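Local structure of trans-4-hydroxy-L-proline dehydratase (Clostridioides difficile 70-100-2010, 6VXC) at residues 41-46 with 123-128; 96-101 with 340-345. The protein catalyses, as a glycyl radical enzyme, the dehydration of trans-4-hydroxy-L-proline to (S)-1-pyrroline-5-carboxylate in anaerobic hydroxyproline degradation. One frame throughout, in Å; residues are numbered along the deposited sequence.

Contact 1: residues 41-46 with 123-128; sequences PHISIE and INFSVS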
ATOM      1  N   PRO A  41     -11.415   8.167 -15.522  1.00 21.01           N
ATOM      2  CA  PRO A  41     -11.254   8.636 -14.135  1.00 19.43           C
ATOM      3  C   PRO A  41     -11.873  10.018 -13.936  1.00 18.32           C
ATOM      4  O   PRO A  41     -11.604  10.947 -14.697  1.00 19.71           O
ATOM      5  CB  PRO A  41      -9.732   8.656 -13.933  1.00 14.91           C
ATOM      6  CG  PRO A  41      -9.143   8.646 -15.268  1.00 22.25           C
ATOM      7  CD  PRO A  41     -10.143   8.112 -16.259  1.00 20.06           C
ATOM      8  N   HIS A  42     -12.688  10.142 -12.890  1.00 17.63           N
ATOM      9  CA  HIS A  42     -13.415  11.369 -12.587  1.00 18.75           C
ATOM     10  C   HIS A  42     -13.763  11.373 -11.103  1.00 19.69           C
ATOM     11  O   HIS A  42     -13.703  10.342 -10.429  1.00 19.74           O
ATOM     12  CB  HIS A  42     -14.687  11.476 -13.439  1.00 18.26           C
ATOM     13  CG  HIS A  42     -15.695  10.407 -13.142  1.00 17.96           C
ATOM     14  ND1 HIS A  42     -15.552   9.105 -13.575  1.00 18.12           N
ATOM     15  CD2 HIS A  42     -16.856  10.441 -12.441  1.00 17.58           C
ATOM     16  CE1 HIS A  42     -16.578   8.386 -13.158  1.00 16.75           C
ATOM     17  NE2 HIS A  42     -17.388   9.172 -12.472  1.00 19.54           N
ATOM     18  N   ILE A  43     -14.148  12.537 -10.602  1.00 19.50           N
ATOM     19  CA  ILE A  43     -14.545  12.646  -9.203  1.00 19.80           C
ATOM     20  C   ILE A  43     -16.069  12.665  -9.105  1.00 20.02           C
ATOM     21  O   ILE A  43     -16.781  13.119 -10.011  1.00 22.09           O
ATOM     22  CB  ILE A  43     -13.923  13.867  -8.487  1.00 22.48           C
ATOM     23  CG1 ILE A  43     -14.512  15.177  -8.971  1.00 21.80           C
ATOM     24  CG2 ILE A  43     -12.416  13.905  -8.678  1.00 17.28           C
ATOM     25  CD1 ILE A  43     -14.142  16.327  -8.052  1.00 28.98           C
ATOM     26  N   SER A  44     -16.562  12.083  -8.018  1.00 17.72           N
ATOM     27  CA  SER A  44     -17.974  12.022  -7.668  1.00 17.75           C
ATOM     28  C   SER A  44     -18.168  12.833  -6.394  1.00 21.09           C
ATOM     29  O   SER A  44     -17.576  12.510  -5.358  1.00 22.30           O
ATOM     30  CB  SER A  44     -18.428  10.575  -7.471  1.00 19.49           C
ATOM     31  OG  SER A  44     -19.749  10.499  -6.955  1.00 26.08           O
ATOM     32  N   ILE A  45     -18.966  13.902  -6.483  1.00 20.24           N
ATOM     33  CA  ILE A  45     -19.125  14.851  -5.385  1.00 22.61           C
ATOM     34  C   ILE A  45     -20.246  14.468  -4.426  1.00 20.06           C
ATOM     35  O   ILE A  45     -20.444  15.150  -3.413  1.00 19.64           O
ATOM     36  CB  ILE A  45     -19.378  16.265  -5.955  1.00 23.59           C
ATOM     37  CG1 ILE A  45     -18.963  17.346  -4.954  1.00 21.27           C
ATOM     38  CG2 ILE A  45     -20.842  16.414  -6.386  1.00 20.82           C
ATOM     39  CD1 ILE A  45     -17.466  17.377  -4.673  1.00 22.49           C
ATOM     40  N   GLU A  46     -20.996  13.399  -4.711  1.00 22.82           N
ATOM     41  CA  GLU A  46     -22.172  13.109  -3.898  1.00 21.04           C
ATOM     42  C   GLU A  46     -21.804  12.810  -2.450  1.00 19.88           C
ATOM     43  O   GLU A  46     -22.513  13.218  -1.521  1.00 23.01           O
ATOM     44  CB  GLU A  46     -22.956  11.942  -4.484  1.00 21.61           C
ATOM     45  CG  GLU A  46     -24.238  11.714  -3.743  1.00 24.69           C
ATOM     46  CD  GLU A  46     -25.091  10.645  -4.357  1.00 28.01           C
ATOM     47  OE1 GLU A  46     -24.858   9.473  -4.024  1.00 28.45           O
ATOM     48  OE2 GLU A  46     -25.978  10.969  -5.171  1.00 35.87           O
ATOM     49  N   ILE A 123      -2.147  10.642 -14.207  1.00 19.68           N
ATOM     50  CA  ILE A 123      -3.020  10.392 -13.070  1.00 18.19           C
ATOM     51  C   ILE A 123      -4.026  11.529 -12.948  1.00 18.37           C
ATOM     52  O   ILE A 123      -4.325  11.994 -11.845  1.00 14.99           O
ATOM     53  CB  ILE A 123      -2.209  10.205 -11.767  1.00 16.86           C
ATOM     54  CG1 ILE A 123      -0.876   9.504 -12.057  1.00 15.10           C
ATOM     55  CG2 ILE A 123      -3.016   9.425 -10.725  1.00 13.93           C
ATOM     56  CD1 ILE A 123      -1.019   8.134 -12.642  1.00 16.75           C
ATOM     57  N   ASN A 124      -4.582  11.947 -14.079  1.00 19.63           N
ATOM     58  CA  ASN A 124      -5.604  12.981 -14.081  1.00 20.31           C
ATOM     59  C   ASN A 124      -6.955  12.400 -13.701  1.00 18.40           C
ATOM     60  O   ASN A 124      -7.226  11.218 -13.905  1.00 15.95           O
ATOM     61  CB  ASN A 124      -5.703  13.638 -15.456  1.00 20.24           C
ATOM     62  CG  ASN A 124      -5.981  12.630 -16.550  1.00 23.42           C
ATOM     63  OD1 ASN A 124      -5.125  11.812 -16.874  1.00 24.77           O
ATOM     64  ND2 ASN A 124      -7.179  12.675 -17.118  1.00 24.53           N
ATOM     65  N   PHE A 125      -7.789  13.251 -13.102  1.00 20.21           N
ATOM     66  CA  PHE A 125      -9.187  12.960 -12.805  1.00 18.44           C
ATOM     67  C   PHE A 125     -10.042  14.077 -13.388  1.00 22.95           C
ATOM     68  O   PHE A 125      -9.791  15.258 -13.112  1.00 25.34           O
ATOM     69  CB  PHE A 125      -9.431  12.881 -11.296  1.00 16.52           C
ATOM     70  CG  PHE A 125      -8.937  11.627 -10.650  1.00 18.92           C
ATOM     71  CD1 PHE A 125      -7.594  11.477 -10.329  1.00 14.53           C
ATOM     72  CD2 PHE A 125      -9.825  10.615 -10.314  1.00 15.40           C
ATOM     73  CE1 PHE A 125      -7.142  10.333  -9.715  1.00 14.99           C
ATOM     74  CE2 PHE A 125      -9.380   9.463  -9.699  1.00 17.76           C
ATOM     75  CZ  PHE A 125      -8.037   9.324  -9.392  1.00 14.79           C
ATOM     76  N   SER A 126     -11.073  13.715 -14.148  1.00 19.93           N
ATOM     77  CA  SER A 126     -11.961  14.727 -14.708  1.00 21.34           C
ATOM     78  C   SER A 126     -12.873  15.276 -13.623  1.00 20.75           C
ATOM     79  O   SER A 126     -13.434  14.518 -12.832  1.00 19.82           O
ATOM     80  CB  SER A 126     -12.794  14.146 -15.843  1.00 19.25           C
ATOM     81  OG  SER A 126     -11.969  13.937 -16.970  1.00 31.65           O
ATOM     82  N   VAL A 127     -13.013  16.597 -13.584  1.00 21.27           N
ATOM     83  CA  VAL A 127     -13.894  17.284 -12.645  1.00 23.58           C
ATOM     84  C   VAL A 127     -14.966  17.978 -13.473  1.00 23.60           C
ATOM     85  O   VAL A 127     -14.690  18.981 -14.137  1.00 24.73           O
ATOM     86  CB  VAL A 127     -13.128  18.289 -11.774  1.00 27.84           C
ATOM     87  CG1 VAL A 127     -14.045  18.899 -10.715  1.00 28.66           C
ATOM     88  CG2 VAL A 127     -11.916  17.625 -11.138  1.00 23.93           C
ATOM     89  N   SER A 128     -16.177  17.443 -13.448  1.00 24.60           N
ATOM     90  CA  SER A 128     -17.268  18.050 -14.187  1.00 26.48           C
ATOM     91  C   SER A 128     -17.554  19.439 -13.634  1.00 32.82           C
ATOM     92  O   SER A 128     -17.219  19.764 -12.490  1.00 29.74           O
ATOM     93  CB  SER A 128     -18.520  17.184 -14.098  1.00 29.35           C
ATOM     94  OG  SER A 128     -19.008  17.172 -12.766  1.00 32.50           O
TER
HETATM   95  O   HOH W   1     -10.959  11.428 -17.298  1.00 29.21           O
HETATM   96  O   HOH W   2     -16.622  14.757 -12.165  1.00 23.66           O
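Pro41 lies over one face of the Phe125 ring, with its CB 4.1 Å from Phe125 CD2. The next residue meets the same ring differently: His42 O sits at the ring edge, in the plane of the ring. Ile43 follows. Its CG2 packs on Phe125 CB at 4.1 Å, while its other branch runs to Val127. There Ile43 CD1 reaches Val127 CG1 at 3.7 Å and also touches Val127 CG2, so the end of the isoleucine rests against both methyls. Ile43 CG1 stands between the backbone N and the carbonyl carbon (chi1 70°), which sends this branch to Val127 and leaves CG2 for Phe125.

The backbones join through a single beta bridge between His42 and Ser126. Ser126 N donates to Pro41 O at 2.9 Å in an almost straight bond, 178° at the hydrogen. Ile43 N donates to Ser126 O at 3.1 Å. His42 CA comes within 3.2 Å of Ser126 O in a CA-H...O contact. Two waters complete the seam. One donates to Pro41 O and is hydrogen-bonded to Ser126 OG. The other donates to Ile43 O and, over a longer 3.3 Å, to Ser126 O, and accepts from Ser128 N. The His42 imidazole takes no part in the bridge; its ND1 is hydrogen-bonded to Glu40 O and its NE2 to Asp95 OD1.

The contact lies in the pyruvate formate lyase-like part of the chain, away from the active-site residues. The rings of Tyr357 and Phe125 meet with their planes at about 60°, and Tyr357 OH is hydrogen-bonded to Asn124 O. Ser128 is the N-cap of helix 129-143, and Val127 packs on helix 111-119. The 123-128 linker between these helices thus runs beside strand 42-44.

Contact 2: residues 96-101 with 340-345; sequences SPNGAP and NQPAPP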
ATOM      1  N   SER A  96     -20.168   5.856 -10.641  1.00 24.47           N
ATOM      2  CA  SER A  96     -19.985   4.946 -11.762  1.00 22.01           C
ATOM      3  C   SER A  96     -18.564   4.416 -11.703  1.00 20.70           C
ATOM      4  O   SER A  96     -17.762   4.867 -10.872  1.00 25.23           O
ATOM      5  CB  SER A  96     -20.259   5.641 -13.103  1.00 19.62           C
ATOM      6  OG  SER A  96     -19.331   6.680 -13.322  1.00 23.32           O
ATOM      7  N   PRO A  97     -18.233   3.430 -12.535  1.00 20.82           N
ATOM      8  CA  PRO A  97     -16.868   2.894 -12.535  1.00 15.97           C
ATOM      9  C   PRO A  97     -15.841   3.999 -12.740  1.00 19.61           C
ATOM     10  O   PRO A  97     -16.008   4.875 -13.589  1.00 19.19           O
ATOM     11  CB  PRO A  97     -16.880   1.915 -13.714  1.00 17.47           C
ATOM     12  CG  PRO A  97     -18.317   1.474 -13.799  1.00 17.82           C
ATOM     13  CD  PRO A  97     -19.123   2.689 -13.449  1.00 17.90           C
ATOM     14  N   ASN A  98     -14.749   3.924 -11.976  1.00 18.61           N
ATOM     15  CA  ASN A  98     -13.642   4.885 -12.012  1.00 18.08           C
ATOM     16  C   ASN A  98     -14.074   6.285 -11.523  1.00 19.38           C
ATOM     17  O   ASN A  98     -13.374   7.267 -11.857  1.00 15.12           O
ATOM     18  CB  ASN A  98     -13.010   4.966 -13.408  1.00 17.97           C
ATOM     19  CG  ASN A  98     -11.493   4.997 -13.357  1.00 20.21           C
ATOM     20  OD1 ASN A  98     -10.901   4.898 -12.286  1.00 21.82           O
ATOM     21  ND2 ASN A  98     -10.853   5.099 -14.521  1.00 23.06           N
ATOM     22  N   GLY A  99     -15.115   6.379 -10.794  1.00 18.49           N
ATOM     23  CA  GLY A  99     -15.526   7.611 -10.138  1.00 16.26           C
ATOM     24  C   GLY A  99     -15.099   7.601  -8.686  1.00 17.95           C
ATOM     25  O   GLY A  99     -15.548   6.760  -7.903  1.00 20.60           O
ATOM     26  N   ALA A 100     -14.194   8.498  -8.346  1.00 15.11           N
ATOM     27  CA  ALA A 100     -13.688   8.551  -6.978  1.00 15.24           C
ATOM     28  C   ALA A 100     -14.530   9.507  -6.140  1.00 17.11           C
ATOM     29  O   ALA A 100     -14.738  10.658  -6.544  1.00 17.93           O
ATOM     30  CB  ALA A 100     -12.235   9.009  -6.946  1.00 16.51           C
ATOM     31  N   PRO A 101     -15.015   9.092  -4.978  1.00 16.78           N
ATOM     32  CA  PRO A 101     -15.585  10.060  -4.038  1.00 15.32           C
ATOM     33  C   PRO A 101     -14.497  11.000  -3.537  1.00 16.36           C
ATOM     34  O   PRO A 101     -13.303  10.764  -3.725  1.00 14.25           O
ATOM     35  CB  PRO A 101     -16.127   9.193  -2.899  1.00 13.43           C
ATOM     36  CG  PRO A 101     -16.089   7.785  -3.414  1.00 16.19           C
ATOM     37  CD  PRO A 101     -15.004   7.730  -4.431  1.00 13.47           C
ATOM     38  N   ASN A 340     -12.575  -1.180 -10.857  1.00 11.92           N
ATOM     39  CA  ASN A 340     -13.466  -0.035 -10.987  1.00 14.15           C
ATOM     40  C   ASN A 340     -13.253   1.045  -9.920  1.00 13.71           C
ATOM     41  O   ASN A 340     -13.857   2.112 -10.053  1.00 14.47           O
ATOM     42  CB  ASN A 340     -14.941  -0.492 -10.923  1.00 12.12           C
ATOM     43  CG  ASN A 340     -15.412  -1.165 -12.210  1.00 14.69           C
ATOM     44  OD1 ASN A 340     -14.700  -1.193 -13.203  1.00 16.24           O
ATOM     45  ND2 ASN A 340     -16.630  -1.684 -12.192  1.00 16.13           N
ATOM     46  N   GLN A 341     -12.417   0.816  -8.900  1.00 13.99           N
ATOM     47  CA  GLN A 341     -12.219   1.763  -7.790  1.00 13.51           C
ATOM     48  C   GLN A 341     -10.804   2.336  -7.789  1.00 12.23           C
ATOM     49  O   GLN A 341      -9.885   1.733  -7.205  1.00 15.19           O
ATOM     50  CB  GLN A 341     -12.501   1.102  -6.431  1.00 13.00           C
ATOM     51  CG  GLN A 341     -13.652   0.082  -6.420  1.00 12.04           C
ATOM     52  CD  GLN A 341     -14.954   0.646  -6.946  1.00 13.81           C
ATOM     53  OE1 GLN A 341     -15.346   1.769  -6.621  1.00 16.16           O
ATOM     54  NE2 GLN A 341     -15.643  -0.145  -7.756  1.00 15.12           N
ATOM     55  N   PRO A 342     -10.584   3.510  -8.365  1.00 12.97           N
ATOM     56  CA  PRO A 342      -9.271   4.151  -8.232  1.00 12.13           C
ATOM     57  C   PRO A 342      -9.032   4.626  -6.805  1.00 11.22           C
ATOM     58  O   PRO A 342      -9.957   4.824  -6.022  1.00 12.06           O
ATOM     59  CB  PRO A 342      -9.362   5.341  -9.195  1.00 11.88           C
ATOM     60  CG  PRO A 342     -10.824   5.684  -9.190  1.00 12.43           C
ATOM     61  CD  PRO A 342     -11.538   4.353  -9.100  1.00 11.27           C
ATOM     62  N   ALA A 343      -7.763   4.796  -6.473  1.00 10.80           N
ATOM     63  CA  ALA A 343      -7.408   5.561  -5.291  1.00 14.68           C
ATOM     64  C   ALA A 343      -7.875   7.002  -5.495  1.00 13.99           C
ATOM     65  O   ALA A 343      -7.613   7.579  -6.551  1.00 14.97           O
ATOM     66  CB  ALA A 343      -5.896   5.512  -5.054  1.00 11.59           C
ATOM     67  N   PRO A 344      -8.601   7.591  -4.546  1.00 14.91           N
ATOM     68  CA  PRO A 344      -9.101   8.950  -4.760  1.00 14.86           C
ATOM     69  C   PRO A 344      -7.975   9.915  -5.025  1.00 16.43           C
ATOM     70  O   PRO A 344      -6.819   9.691  -4.613  1.00 18.04           O
ATOM     71  CB  PRO A 344      -9.838   9.261  -3.446  1.00 16.60           C
ATOM     72  CG  PRO A 344     -10.304   7.929  -2.972  1.00 15.48           C
ATOM     73  CD  PRO A 344      -9.181   6.977  -3.342  1.00 13.93           C
ATOM     74  N   PRO A 345      -8.255  11.028  -5.704  1.00 17.55           N
ATOM     75  CA  PRO A 345      -7.186  11.865  -6.255  1.00 18.04           C
ATOM     76  C   PRO A 345      -6.244  12.421  -5.193  1.00 17.66           C
ATOM     77  O   PRO A 345      -6.662  12.837  -4.114  1.00 17.62           O
ATOM     78  CB  PRO A 345      -7.950  12.990  -6.966  1.00 18.12           C
ATOM     79  CG  PRO A 345      -9.292  13.000  -6.309  1.00 21.65           C
ATOM     80  CD  PRO A 345      -9.588  11.575  -5.987  1.00 17.95           C
TER
HETATM   81  O   HOH W   3     -14.404   4.348  -6.997  1.00 14.74           O
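Asn98 N donates to Asn340 O at 2.8 Å, with 155° at the hydrogen, from a type II beta turn that runs from Ser96 to Gly99. The turn is closed by Gly99 N bonding to Ser96 O at 3.0 Å. Asn98 is its third residue, with the positive phi (66°) that a type II turn needs at that position.

Pro97 and Asn340 lie side by side and point the same way. Pro97 CB is 3.7 Å from Asn340 CG, so the proline ring runs alongside the amide. That amide is held on both ends by residues outside the contact: OD1 by Ser36 and ND2 by Glu92. Asn98 crosses the ring of Pro342 at a slant. Its OD1 sits 3.2 Å from Pro342 CG and close to CD, a polar oxygen set against ring carbons. Its ND2 turns to Ala39 O.

Beyond the turn the contact is mainly apolar. The Ala100 methyl points toward the second segment and enters a small patch of prolines. Ala100 CB lies 3.8 Å from Pro345 CD and 4.2 Å from Pro344 CB, with Pro342 CG a little farther off. Pro101 O rests near Pro344 CB. A water close to Gly99 O and Gln341 OE1, 2.8 Å from each, lies between the segments.

The contact is buried. Segment 340-345 is the linker that leaves helix 324-339 and leads to helix 348-353. It passes beside strand 99-101, which pairs in parallel with strand 42-44; Pro345 reaches Ile43 of that strand.

In the fold
The two contacts meet at the small parallel sheet of strands 42-44 and 99-101, and their centres are about 8 Å apart. Contact 1 joins one strand to the linker before helix 129-143; contact 2 joins the other to the linker after helix 324-339. Probable backbone bonds tie the two together: Ser44 N to Ala100 O at 2.7 Å, and Ala100 N to His42 O at 2.8 Å. Contact 1 is only partly buried, farther from the chain centre, and combines a backbone bridge and two waters with packing of Pro41 and Ile43 on Phe125 and Val127. Contact 2 is buried deeper. It has one direct backbone bond and rests more on proline and alanine packing.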